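Local atomic coordinates of uncharacterized protein (Staphylococcus aureus, PDB entry 4YBV), a protein that probably hydrolyses thioesters such as acyl-coenzyme A, as a hot dog-fold thioesterase that assembles from four copies of the chain. Residues S57-I67 with M117-P125; L8-D16 with I25-V33. The protein carries 1 engineered substitution. All coordinates share one frame; numbering follows the deposited sequence.

Contact 1 (S57-I67 with M117-P125)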
ATOM      1  N   SER A  57     -14.421  -2.619  13.217  1.00 21.76           N
ATOM      2  CA  SER A  57     -15.408  -1.840  12.513  1.00 21.93           C
ATOM      3  C   SER A  57     -16.806  -2.392  12.785  1.00 35.25           C
ATOM      4  O   SER A  57     -17.767  -1.613  12.920  1.00 34.07           O
ATOM      5  CB  SER A  57     -15.116  -1.801  11.011  1.00 27.55           C
ATOM      6  OG  SER A  57     -14.045  -0.918  10.750  1.00 30.19           O
ATOM      7  N   ALA A  58     -16.923  -3.722  12.889  1.00 31.50           N
ATOM      8  CA  ALA A  58     -18.197  -4.344  13.235  1.00 29.56           C
ATOM      9  C   ALA A  58     -18.675  -3.870  14.620  1.00 34.32           C
ATOM     10  O   ALA A  58     -19.855  -3.585  14.795  1.00 34.25           O
ATOM     11  CB  ALA A  58     -18.088  -5.866  13.206  1.00 32.12           C
ATOM     12  N   ASN A  59     -17.755  -3.770  15.580  1.00 34.56           N
ATOM     13  CA  ASN A  59     -18.076  -3.261  16.917  1.00 33.80           C
ATOM     14  C   ASN A  59     -18.478  -1.784  16.928  1.00 39.66           C
ATOM     15  O   ASN A  59     -19.170  -1.350  17.844  1.00 39.43           O
ATOM     16  CB  ASN A  59     -16.895  -3.452  17.882  1.00 31.52           C
ATOM     17  CG  ASN A  59     -16.702  -4.888  18.276  1.00 39.07           C
ATOM     18  OD1 ASN A  59     -17.636  -5.680  18.160  1.00 45.92           O
ATOM     19  ND2 ASN A  59     -15.483  -5.250  18.756  1.00 34.36           N
ATOM     20  N   LEU A  60     -18.021  -1.011  15.938  1.00 34.25           N
ATOM     21  CA  LEU A  60     -18.328   0.423  15.912  1.00 38.48           C
ATOM     22  C   LEU A  60     -19.608   0.812  15.163  1.00 41.05           C
ATOM     23  O   LEU A  60     -20.034   1.964  15.214  1.00 43.13           O
ATOM     24  CB  LEU A  60     -17.167   1.195  15.281  1.00 40.35           C
ATOM     25  CG  LEU A  60     -15.862   1.335  16.058  1.00 34.10           C
ATOM     26  CD1 LEU A  60     -14.895   2.096  15.203  1.00 29.91           C
ATOM     27  CD2 LEU A  60     -16.054   2.022  17.409  1.00 33.63           C
ATOM     28  N   ILE A  61     -20.204  -0.121  14.440  1.00 43.21           N
ATOM     29  CA  ILE A  61     -21.341   0.232  13.609  1.00 45.70           C
ATOM     30  C   ILE A  61     -22.590  -0.529  14.021  1.00 49.36           C
ATOM     31  O   ILE A  61     -22.554  -1.409  14.911  1.00 45.10           O
ATOM     32  CB  ILE A  61     -21.073  -0.041  12.097  1.00 47.72           C
ATOM     33  CG1 ILE A  61     -20.986  -1.545  11.843  1.00 45.46           C
ATOM     34  CG2 ILE A  61     -19.807   0.692  11.617  1.00 39.44           C
ATOM     35  CD1 ILE A  61     -20.899  -1.908  10.395  1.00 44.91           C
ATOM     36  N   ASP A  62     -23.698  -0.187  13.369  1.00 51.28           N
ATOM     37  CA  ASP A  62     -24.945  -0.888  13.628  1.00 56.89           C
ATOM     38  C   ASP A  62     -25.103  -2.126  12.733  1.00 56.97           C
ATOM     39  O   ASP A  62     -25.518  -2.040  11.568  1.00 60.00           O
ATOM     40  CB  ASP A  62     -26.121   0.084  13.470  1.00 59.22           C
ATOM     41  CG  ASP A  62     -27.420  -0.465  14.022  1.00 67.08           C
ATOM     42  OD1 ASP A  62     -27.657  -1.690  13.958  1.00 61.03           O
ATOM     43  OD2 ASP A  62     -28.197   0.347  14.582  1.00 74.32           O
ATOM     44  N   THR A  63     -24.761  -3.269  13.324  1.00 58.19           N
ATOM     45  CA  THR A  63     -24.749  -4.580  12.675  1.00 58.49           C
ATOM     46  C   THR A  63     -26.041  -4.840  11.914  1.00 63.83           C
ATOM     47  O   THR A  63     -26.040  -5.449  10.847  1.00 70.48           O
ATOM     48  CB  THR A  63     -24.525  -5.722  13.729  1.00 63.86           C
ATOM     49  OG1 THR A  63     -23.125  -5.946  13.922  1.00 70.58           O
ATOM     50  CG2 THR A  63     -25.152  -7.032  13.287  1.00 61.67           C
ATOM     51  N   THR A  64     -27.145  -4.338  12.454  1.00 65.49           N
ATOM     52  CA  THR A  64     -28.464  -4.602  11.887  1.00 66.56           C
ATOM     53  C   THR A  64     -28.680  -3.993  10.492  1.00 62.34           C
ATOM     54  O   THR A  64     -29.207  -4.675   9.611  1.00 62.73           O
ATOM     55  CB  THR A  64     -29.572  -4.102  12.843  1.00 63.73           C
ATOM     56  OG1 THR A  64     -29.504  -2.674  12.961  1.00 67.75           O
ATOM     57  CG2 THR A  64     -29.385  -4.730  14.215  1.00 59.56           C
ATOM     58  N   LYS A  65     -28.288  -2.731  10.290  1.00 61.37           N
ATOM     59  CA  LYS A  65     -28.439  -2.093   8.972  1.00 64.88           C
ATOM     60  C   LYS A  65     -27.135  -1.873   8.212  1.00 65.67           C
ATOM     61  O   LYS A  65     -27.136  -1.266   7.136  1.00 67.27           O
ATOM     62  CB  LYS A  65     -29.155  -0.734   9.069  1.00 65.31           C
ATOM     63  CG  LYS A  65     -30.284  -0.617  10.091  1.00 68.31           C
ATOM     64  CD  LYS A  65     -30.447   0.819  10.607  1.00 69.48           C
ATOM     65  CE  LYS A  65     -29.621   1.031  11.868  1.00 70.25           C
ATOM     66  NZ  LYS A  65     -29.970   0.023  12.909  1.00 67.47           N
ATOM     67  N   PHE A  66     -26.020  -2.358   8.740  1.00 65.69           N
ATOM     68  CA  PHE A  66     -24.756  -2.152   8.034  1.00 61.48           C
ATOM     69  C   PHE A  66     -23.833  -3.361   8.110  1.00 60.84           C
ATOM     70  O   PHE A  66     -24.040  -4.280   8.906  1.00 60.23           O
ATOM     71  CB  PHE A  66     -24.044  -0.907   8.569  1.00 58.97           C
ATOM     72  CG  PHE A  66     -24.779   0.371   8.292  1.00 60.68           C
ATOM     73  CD1 PHE A  66     -24.725   0.957   7.037  1.00 63.46           C
ATOM     74  CD2 PHE A  66     -25.535   0.973   9.275  1.00 63.36           C
ATOM     75  CE1 PHE A  66     -25.409   2.129   6.770  1.00 63.39           C
ATOM     76  CE2 PHE A  66     -26.217   2.143   9.016  1.00 65.65           C
ATOM     77  CZ  PHE A  66     -26.151   2.724   7.760  1.00 65.99           C
ATOM     78  N   ILE A  67     -22.815  -3.362   7.256  1.00 54.86           N
ATOM     79  CA  ILE A  67     -21.856  -4.448   7.263  1.00 50.22           C
ATOM     80  C   ILE A  67     -20.456  -3.913   6.926  1.00 44.11           C
ATOM     81  O   ILE A  67     -20.283  -3.168   5.959  1.00 47.59           O
ATOM     82  CB  ILE A  67     -22.284  -5.560   6.279  1.00 50.31           C
ATOM     83  CG1 ILE A  67     -21.294  -6.724   6.319  1.00 54.26           C
ATOM     84  CG2 ILE A  67     -22.441  -5.016   4.846  1.00 55.97           C
ATOM     85  CD1 ILE A  67     -21.384  -7.557   7.567  1.00 55.35           C
ATOM     86  N   MET A 117       0.675  -2.659   9.630  1.00 18.16           N
ATOM     87  CA  MET A 117      -0.334  -2.634   8.637  1.00 20.74           C
ATOM     88  C   MET A 117      -1.329  -1.528   8.692  1.00 25.66           C
ATOM     89  O   MET A 117      -1.624  -1.029   9.744  1.00 23.06           O
ATOM     90  CB  MET A 117      -1.248  -3.831   8.903  1.00 22.20           C
ATOM     91  CG  MET A 117      -0.981  -5.144   8.275  1.00 26.40           C
ATOM     92  SD  MET A 117      -2.148  -6.482   8.632  1.00 31.55           S
ATOM     93  CE  MET A 117      -3.561  -6.136   7.664  1.00 17.44           C
ATOM     94  N   ARG A 118      -1.894  -1.204   7.556  1.00 18.20           N
ATOM     95  CA  ARG A 118      -3.031  -0.266   7.588  1.00 22.03           C
ATOM     96  C   ARG A 118      -4.154  -0.926   6.823  1.00 24.70           C
ATOM     97  O   ARG A 118      -3.908  -1.594   5.811  1.00 23.58           O
ATOM     98  CB  ARG A 118      -2.665   1.121   7.000  1.00 25.28           C
ATOM     99  CG  ARG A 118      -3.717   2.255   7.211  1.00 24.28           C
ATOM    100  CD  ARG A 118      -3.150   3.660   6.890  1.00 27.93           C
ATOM    101  NE  ARG A 118      -2.967   3.754   5.460  1.00 35.68           N
ATOM    102  CZ  ARG A 118      -1.795   3.690   4.832  1.00 30.51           C
ATOM    103  NH1 ARG A 118      -0.661   3.613   5.518  1.00 23.84           N
ATOM    104  NH2 ARG A 118      -1.771   3.706   3.510  1.00 25.32           N
ATOM    105  N   GLY A 119      -5.376  -0.794   7.317  1.00 18.30           N
ATOM    106  CA  GLY A 119      -6.524  -1.304   6.599  1.00 19.16           C
ATOM    107  C   GLY A 119      -7.666  -0.335   6.414  1.00 24.27           C
ATOM    108  O   GLY A 119      -7.980   0.466   7.280  1.00 23.32           O
ATOM    109  N   THR A 120      -8.277  -0.399   5.250  1.00 21.53           N
ATOM    110  CA  THR A 120      -9.416   0.410   4.908  1.00 24.46           C
ATOM    111  C   THR A 120     -10.654  -0.422   4.710  1.00 28.49           C
ATOM    112  O   THR A 120     -10.717  -1.270   3.798  1.00 27.03           O
ATOM    113  CB  THR A 120      -9.203   1.196   3.635  1.00 21.28           C
ATOM    114  OG1 THR A 120      -8.021   1.977   3.766  1.00 28.06           O
ATOM    115  CG2 THR A 120     -10.421   2.086   3.389  1.00 22.87           C
ATOM    116  N   VAL A 121     -11.643  -0.141   5.560  1.00 23.59           N
ATOM    117  CA  VAL A 121     -12.871  -0.916   5.626  1.00 32.02           C
ATOM    118  C   VAL A 121     -14.080  -0.110   5.172  1.00 36.11           C
ATOM    119  O   VAL A 121     -14.410   0.897   5.786  1.00 34.67           O
ATOM    120  CB  VAL A 121     -13.148  -1.429   7.059  1.00 25.97           C
ATOM    121  CG1 VAL A 121     -14.483  -2.182   7.105  1.00 26.06           C
ATOM    122  CG2 VAL A 121     -12.008  -2.269   7.545  1.00 25.64           C
ATOM    123  N   ALA A 122     -14.756  -0.575   4.123  1.00 36.60           N
ATOM    124  CA  ALA A 122     -15.953   0.096   3.631  1.00 40.27           C
ATOM    125  C   ALA A 122     -17.147  -0.283   4.504  1.00 45.28           C
ATOM    126  O   ALA A 122     -17.274  -1.448   4.907  1.00 42.48           O
ATOM    127  CB  ALA A 122     -16.221  -0.273   2.171  1.00 42.54           C
ATOM    128  N   ILE A 123     -18.012   0.685   4.814  1.00 43.86           N
ATOM    129  CA  ILE A 123     -19.202   0.370   5.603  1.00 48.81           C
ATOM    130  C   ILE A 123     -20.399   0.358   4.653  1.00 46.18           C
ATOM    131  O   ILE A 123     -20.739   1.378   4.054  1.00 47.88           O
ATOM    132  CB  ILE A 123     -19.408   1.369   6.781  1.00 47.33           C
ATOM    133  CG1 ILE A 123     -18.097   1.599   7.538  1.00 40.27           C
ATOM    134  CG2 ILE A 123     -20.457   0.849   7.752  1.00 44.17           C
ATOM    135  CD1 ILE A 123     -17.524   0.355   8.175  1.00 34.17           C
ATOM    136  N   LYS A 124     -20.997  -0.822   4.485  1.00 49.94           N
ATOM    137  CA  LYS A 124     -22.026  -1.053   3.466  1.00 55.55           C
ATOM    138  C   LYS A 124     -23.376  -1.444   4.080  1.00 53.91           C
ATOM    139  O   LYS A 124     -23.421  -1.990   5.178  1.00 57.73           O
ATOM    140  CB  LYS A 124     -21.568  -2.147   2.474  1.00 51.81           C
ATOM    141  CG  LYS A 124     -20.541  -1.694   1.404  1.00 47.55           C
ATOM    142  CD  LYS A 124     -21.218  -1.549   0.027  1.00 55.45           C
ATOM    143  CE  LYS A 124     -20.261  -1.096  -1.101  1.00 64.33           C
ATOM    144  NZ  LYS A 124     -19.781   0.319  -1.048  1.00 57.98           N
ATOM    145  N   PRO A 125     -24.483  -1.136   3.383  1.00 55.75           N
ATOM    146  CA  PRO A 125     -25.811  -1.666   3.734  1.00 57.75           C
ATOM    147  C   PRO A 125     -25.996  -3.146   3.353  1.00 57.88           C
ATOM    148  O   PRO A 125     -26.471  -3.948   4.183  1.00 57.63           O
ATOM    149  CB  PRO A 125     -26.768  -0.771   2.930  1.00 61.31           C
ATOM    150  CG  PRO A 125     -25.965   0.480   2.611  1.00 59.23           C
ATOM    151  CD  PRO A 125     -24.562  -0.008   2.440  1.00 56.31           C
TER
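Ile123 and Ile61 form the tight part of this contact, where the end of helix 42-60 and the loop after it lie against strand 113-124 of the hot dog sheet, the last in the chain. The two side chains run antiparallel alongside one another, Ile123 CG2 lying 3.8 Å from Ile61 CD1. A chi1 of -46° sets CG1 of Ile123 beside the backbone N, which leaves Ile123 CG2 anti to that N, where it also meets Phe66 CB at 4.1 Å. Branched aliphatic residues suit a place where the loop leaving the helix packs on the strand. One turn back, Ser57 rests its OG against Val121 CB at 3.8 Å; this buried hydroxyl is hydrogen-bonded to Trp102 and His100 of strand 99-107, so a small polar residue fits between sheet and helix.

Toward the C-terminus the packing gives way to backbone pairing. Ile67 and Lys124 are an antiparallel hydrogen-bonded pair: Ile67 N reaches Lys124 O by a short, bent bond of 2.6 Å, and Lys124 N returns to Ile67 O at 2.9 Å, nearly straight at 171°. Lys65 and Pro125 form the exposed side, whereas the end of Lys124 runs to the third subunit, packing on its Ser98. The chemistry thus divides the work: apolar branches seat the loop after the helix, while main-chain bonds hold strand 67-77 to its neighbour.

Contact 2 (L8-D16 with I25-V33); sequences LETFEMSID and ISMPVTDKV
Ser14 and Ser26 are a hydrogen-bonded pair of the antiparallel beta hairpin formed by strands 14-19 and 22-28, with Ser14 N to Ser26 O at 2.8 Å and Ser26 N to Ser14 O at 2.9 Å. Before the hairpin, Glu12 ends helix 7-10 in a Schellman motif, its positive phi (56°) turning the chain toward the strand.

Met27 can be followed outward. Its CB lies 3.4 Å from Phe11 O, and CG, between the backbone N and the carbonyl carbon (chi1 73°), serves as the bridge to the sulfur. The extended chain carries SD to 3.8 Å from Phe11 CD2, an oblique Met-aromatic contact, and CE continues past it, 4.3 Å from the same Phe11 CD2. Flexible, polarisable methionine suits this buried place beside a ring. Val33 makes a CH-pi contact, its CG1 3.8 Å from the centroid of the Phe11 ring; this one methyl rests over the CD1-CE1 side of the face. A water donates to both Phe11 O and Pro28 O, linking two carbonyls.

Lys32 is long enough to span to the helix end, where its NZ bonds Thr10 O in the carbonyl plane. At the strand end of the contact, Ser26 OG, also hydrogen-bonded to Arg85, donates to the syn lone pair of Asp16 OD2 at 2.6 Å.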
ATOM      1  N   LEU A   8     -10.820 -17.981  11.583  1.00 23.34           N
ATOM      2  CA  LEU A   8     -10.526 -17.611  12.961  1.00 26.63           C
ATOM      3  C   LEU A   8     -10.318 -18.829  13.805  1.00 25.99           C
ATOM      4  O   LEU A   8      -9.495 -18.845  14.666  1.00 28.75           O
ATOM      5  CB  LEU A   8     -11.611 -16.728  13.540  1.00 29.01           C
ATOM      6  CG  LEU A   8     -11.682 -15.343  12.946  1.00 26.02           C
ATOM      7  CD1 LEU A   8     -12.034 -15.328  11.492  1.00 27.82           C
ATOM      8  CD2 LEU A   8     -12.617 -14.478  13.726  1.00 32.47           C
ATOM      9  N   GLU A   9     -11.076 -19.866  13.531  1.00 28.34           N
ATOM     10  CA  GLU A   9     -10.912 -21.100  14.250  1.00 27.97           C
ATOM     11  C   GLU A   9      -9.679 -21.836  13.750  1.00 29.66           C
ATOM     12  O   GLU A   9      -8.937 -22.369  14.510  1.00 26.67           O
ATOM     13  CB  GLU A   9     -12.127 -21.975  14.109  1.00 30.54           C
ATOM     14  CG  GLU A   9     -11.904 -23.353  14.693  1.00 44.46           C
ATOM     15  CD  GLU A   9     -13.045 -24.301  14.458  1.00 49.76           C
ATOM     16  OE1 GLU A   9     -14.154 -23.846  14.198  1.00 48.10           O
ATOM     17  OE2 GLU A   9     -12.814 -25.507  14.555  1.00 60.50           O
ATOM     18  N   THR A  10      -9.486 -21.848  12.445  1.00 27.09           N
ATOM     19  CA  THR A  10      -8.355 -22.563  11.896  1.00 24.46           C
ATOM     20  C   THR A  10      -7.055 -22.026  12.474  1.00 29.18           C
ATOM     21  O   THR A  10      -6.126 -22.787  12.740  1.00 23.39           O
ATOM     22  CB  THR A  10      -8.299 -22.430  10.361  1.00 23.98           C
ATOM     23  OG1 THR A  10      -9.525 -22.893   9.798  1.00 22.19           O
ATOM     24  CG2 THR A  10      -7.137 -23.222   9.811  1.00 24.14           C
ATOM     25  N   PHE A  11      -7.000 -20.704  12.688  1.00 23.83           N
ATOM     26  CA  PHE A  11      -5.763 -20.086  13.165  1.00 21.24           C
ATOM     27  C   PHE A  11      -5.721 -20.041  14.692  1.00 21.55           C
ATOM     28  O   PHE A  11      -4.765 -19.542  15.252  1.00 24.02           O
ATOM     29  CB  PHE A  11      -5.591 -18.652  12.621  1.00 18.91           C
ATOM     30  CG  PHE A  11      -5.054 -18.590  11.186  1.00 21.51           C
ATOM     31  CD1 PHE A  11      -4.878 -19.757  10.445  1.00 24.04           C
ATOM     32  CD2 PHE A  11      -4.729 -17.365  10.593  1.00 23.26           C
ATOM     33  CE1 PHE A  11      -4.376 -19.696   9.126  1.00 27.88           C
ATOM     34  CE2 PHE A  11      -4.232 -17.309   9.283  1.00 23.32           C
ATOM     35  CZ  PHE A  11      -4.056 -18.472   8.560  1.00 21.54           C
ATOM     36  N   GLU A  12      -6.760 -20.542  15.345  1.00 24.57           N
ATOM     37  CA  GLU A  12      -6.830 -20.527  16.826  1.00 24.84           C
ATOM     38  C   GLU A  12      -6.683 -19.110  17.377  1.00 23.11           C
ATOM     39  O   GLU A  12      -5.885 -18.866  18.301  1.00 23.28           O
ATOM     40  CB  GLU A  12      -5.750 -21.431  17.426  1.00 22.28           C
ATOM     41  CG  GLU A  12      -5.831 -22.854  16.925  1.00 24.99           C
ATOM     42  CD  GLU A  12      -4.993 -23.783  17.763  1.00 35.58           C
ATOM     43  OE1 GLU A  12      -5.009 -23.642  19.007  1.00 40.05           O
ATOM     44  OE2 GLU A  12      -4.306 -24.635  17.172  1.00 42.78           O
ATOM     45  N   MET A  13      -7.420 -18.180  16.764  1.00 23.31           N
ATOM     46  CA  MET A  13      -7.412 -16.773  17.172  1.00 24.19           C
ATOM     47  C   MET A  13      -8.157 -16.599  18.475  1.00 26.66           C
ATOM     48  O   MET A  13      -9.216 -17.202  18.661  1.00 23.17           O
ATOM     49  CB  MET A  13      -8.066 -15.885  16.112  1.00 20.54           C
ATOM     50  CG  MET A  13      -7.344 -15.915  14.740  1.00 19.64           C
ATOM     51  SD  MET A  13      -8.033 -14.618  13.718  1.00 23.96           S
ATOM     52  CE  MET A  13      -7.282 -15.047  12.156  1.00 20.39           C
ATOM     53  N   SER A  14      -7.634 -15.763  19.363  1.00 26.11           N
ATOM     54  CA  SER A  14      -8.433 -15.356  20.545  1.00 30.03           C
ATOM     55  C   SER A  14      -8.435 -13.853  20.744  1.00 23.30           C
ATOM     56  O   SER A  14      -7.406 -13.190  20.622  1.00 26.76           O
ATOM     57  CB  SER A  14      -7.946 -16.063  21.821  1.00 31.66           C
ATOM     58  OG  SER A  14      -6.567 -15.831  22.027  1.00 38.80           O
ATOM     59  N   ILE A  15      -9.618 -13.322  20.987  1.00 26.95           N
ATOM     60  CA  ILE A  15      -9.800 -11.909  21.273  1.00 27.05           C
ATOM     61  C   ILE A  15      -9.361 -11.645  22.698  1.00 30.92           C
ATOM     62  O   ILE A  15     -10.052 -12.051  23.614  1.00 29.12           O
ATOM     63  CB  ILE A  15     -11.253 -11.460  21.143  1.00 26.22           C
ATOM     64  CG1 ILE A  15     -11.823 -11.784  19.783  1.00 32.44           C
ATOM     65  CG2 ILE A  15     -11.379  -9.960  21.411  1.00 28.53           C
ATOM     66  CD1 ILE A  15     -11.035 -11.185  18.732  1.00 41.78           C
ATOM     67  N   ASP A  16      -8.221 -10.982  22.886  1.00 28.21           N
ATOM     68  CA  ASP A  16      -7.748 -10.697  24.229  1.00 27.09           C
ATOM     69  C   ASP A  16      -8.419  -9.465  24.842  1.00 30.59           C
ATOM     70  O   ASP A  16      -8.574  -9.400  26.068  1.00 33.14           O
ATOM     71  CB  ASP A  16      -6.237 -10.547  24.221  1.00 24.91           C
ATOM     72  CG  ASP A  16      -5.555 -11.813  23.768  1.00 28.86           C
ATOM     73  OD1 ASP A  16      -5.982 -12.938  24.153  1.00 33.98           O
ATOM     74  OD2 ASP A  16      -4.634 -11.689  22.966  1.00 29.33           O
ATOM     75  N   ILE A  25      -6.171  -9.026  19.187  1.00 25.75           N
ATOM     76  CA  ILE A  25      -6.350 -10.475  18.912  1.00 25.31           C
ATOM     77  C   ILE A  25      -5.037 -11.183  18.773  1.00 20.97           C
ATOM     78  O   ILE A  25      -4.136 -10.669  18.137  1.00 21.87           O
ATOM     79  CB  ILE A  25      -7.076 -10.743  17.581  1.00 29.00           C
ATOM     80  CG1 ILE A  25      -8.139  -9.726  17.315  1.00 35.07           C
ATOM     81  CG2 ILE A  25      -7.666 -12.120  17.550  1.00 25.15           C
ATOM     82  CD1 ILE A  25      -8.874 -10.092  16.071  1.00 40.33           C
ATOM     83  N   SER A  26      -4.930 -12.392  19.288  1.00 20.98           N
ATOM     84  CA  SER A  26      -3.675 -13.117  19.196  1.00 23.84           C
ATOM     85  C   SER A  26      -3.884 -14.538  18.671  1.00 22.69           C
ATOM     86  O   SER A  26      -5.027 -15.022  18.562  1.00 23.11           O
ATOM     87  CB  SER A  26      -2.970 -13.165  20.575  1.00 27.14           C
ATOM     88  OG  SER A  26      -3.801 -13.758  21.547  1.00 27.30           O
ATOM     89  N   MET A  27      -2.786 -15.208  18.355  1.00 21.48           N
ATOM     90  CA  MET A  27      -2.864 -16.590  17.873  1.00 22.03           C
ATOM     91  C   MET A  27      -1.521 -17.241  18.045  1.00 22.41           C
ATOM     92  O   MET A  27      -0.505 -16.539  18.055  1.00 24.52           O
ATOM     93  CB  MET A  27      -3.319 -16.635  16.397  1.00 18.82           C
ATOM     94  CG  MET A  27      -2.251 -16.168  15.414  1.00 24.69           C
ATOM     95  SD  MET A  27      -2.854 -16.087  13.684  1.00 23.36           S
ATOM     96  CE  MET A  27      -1.348 -15.809  12.828  1.00 24.61           C
ATOM     97  N   PRO A  28      -1.499 -18.582  18.210  1.00 24.05           N
ATOM     98  CA  PRO A  28      -0.240 -19.337  18.347  1.00 26.06           C
ATOM     99  C   PRO A  28       0.506 -19.512  17.023  1.00 26.32           C
ATOM    100  O   PRO A  28      -0.112 -19.740  15.999  1.00 26.39           O
ATOM    101  CB  PRO A  28      -0.695 -20.706  18.863  1.00 29.45           C
ATOM    102  CG  PRO A  28      -2.096 -20.866  18.350  1.00 24.35           C
ATOM    103  CD  PRO A  28      -2.682 -19.451  18.372  1.00 25.37           C
ATOM    104  N   VAL A  29       1.826 -19.433  17.066  1.00 28.16           N
ATOM    105  CA  VAL A  29       2.623 -19.698  15.878  1.00 24.92           C
ATOM    106  C   VAL A  29       2.861 -21.196  15.833  1.00 33.99           C
ATOM    107  O   VAL A  29       3.702 -21.711  16.581  1.00 29.97           O
ATOM    108  CB  VAL A  29       3.943 -18.934  15.903  1.00 23.33           C
ATOM    109  CG1 VAL A  29       4.793 -19.283  14.665  1.00 23.11           C
ATOM    110  CG2 VAL A  29       3.680 -17.453  15.984  1.00 26.11           C
ATOM    111  N   THR A  30       2.101 -21.892  14.986  1.00 31.80           N
ATOM    112  CA  THR A  30       2.188 -23.349  14.869  1.00 35.41           C
ATOM    113  C   THR A  30       2.653 -23.736  13.464  1.00 36.76           C
ATOM    114  O   THR A  30       2.706 -22.877  12.592  1.00 27.90           O
ATOM    115  CB  THR A  30       0.826 -24.012  15.183  1.00 38.45           C
ATOM    116  OG1 THR A  30      -0.144 -23.627  14.200  1.00 38.68           O
ATOM    117  CG2 THR A  30       0.328 -23.571  16.563  1.00 33.07           C
ATOM    118  N   ASP A  31       3.018 -25.011  13.259  1.00 33.94           N
ATOM    119  CA  ASP A  31       3.465 -25.495  11.951  1.00 32.97           C
ATOM    120  C   ASP A  31       2.432 -25.147  10.890  1.00 28.11           C
ATOM    121  O   ASP A  31       2.793 -24.786   9.780  1.00 32.10           O
ATOM    122  CB  ASP A  31       3.704 -27.017  11.953  1.00 36.38           C
ATOM    123  CG  ASP A  31       4.914 -27.434  12.794  1.00 41.17           C
ATOM    124  OD1 ASP A  31       5.940 -26.714  12.814  1.00 39.67           O
ATOM    125  OD2 ASP A  31       4.826 -28.491  13.449  1.00 49.44           O
ATOM    126  N   LYS A  32       1.152 -25.268  11.252  1.00 29.12           N
ATOM    127  CA  LYS A  32       0.010 -24.943  10.391  1.00 29.85           C
ATOM    128  C   LYS A  32       0.033 -23.565   9.722  1.00 29.45           C
ATOM    129  O   LYS A  32      -0.495 -23.428   8.618  1.00 25.91           O
ATOM    130  CB  LYS A  32      -1.313 -25.043  11.185  1.00 33.76           C
ATOM    131  CG  LYS A  32      -2.084 -26.338  10.946  1.00 42.40           C
ATOM    132  CD  LYS A  32      -3.210 -26.531  11.970  1.00 39.89           C
ATOM    133  CE  LYS A  32      -4.274 -25.463  11.884  1.00 38.90           C
ATOM    134  NZ  LYS A  32      -5.250 -25.618  13.007  1.00 47.14           N
ATOM    135  N   VAL A  33       0.601 -22.555  10.390  1.00 25.62           N
ATOM    136  CA  VAL A  33       0.601 -21.178   9.866  1.00 22.44           C
ATOM    137  C   VAL A  33       2.013 -20.694   9.528  1.00 24.91           C
ATOM    138  O   VAL A  33       2.229 -19.501   9.268  1.00 23.45           O
ATOM    139  CB  VAL A  33      -0.059 -20.180  10.879  1.00 22.75           C
ATOM    140  CG1 VAL A  33      -1.525 -20.429  10.983  1.00 23.22           C
ATOM    141  CG2 VAL A  33       0.578 -20.293  12.252  1.00 22.76           C
TER
HETATM  142  O   HOH W   1      -2.268 -20.334  14.637  1.00 26.70           O

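In the fold
Contact 2 is complete by Val33, ahead of Ser57 where contact 1 begins, so the two follow in series along the chain, with helix 42-60 coming after strand 22-28 and leading into contact 1. Their centres lie 23 Å apart on opposite sides of the chain's centre; the nearest atoms are about 7 Å apart and do not touch. Both reach the same six-stranded antiparallel sheet. Contact 2 builds the hairpin at one edge, where 14-19 is outermost within this chain, whereas contact 1 joins 67-77, outermost at the other edge, to 113-124. The helix links them: its Leu55 packs on Ile15 and Ile25, and its end enters contact 1, the hot dog arrangement of a sheet wrapped around its helix.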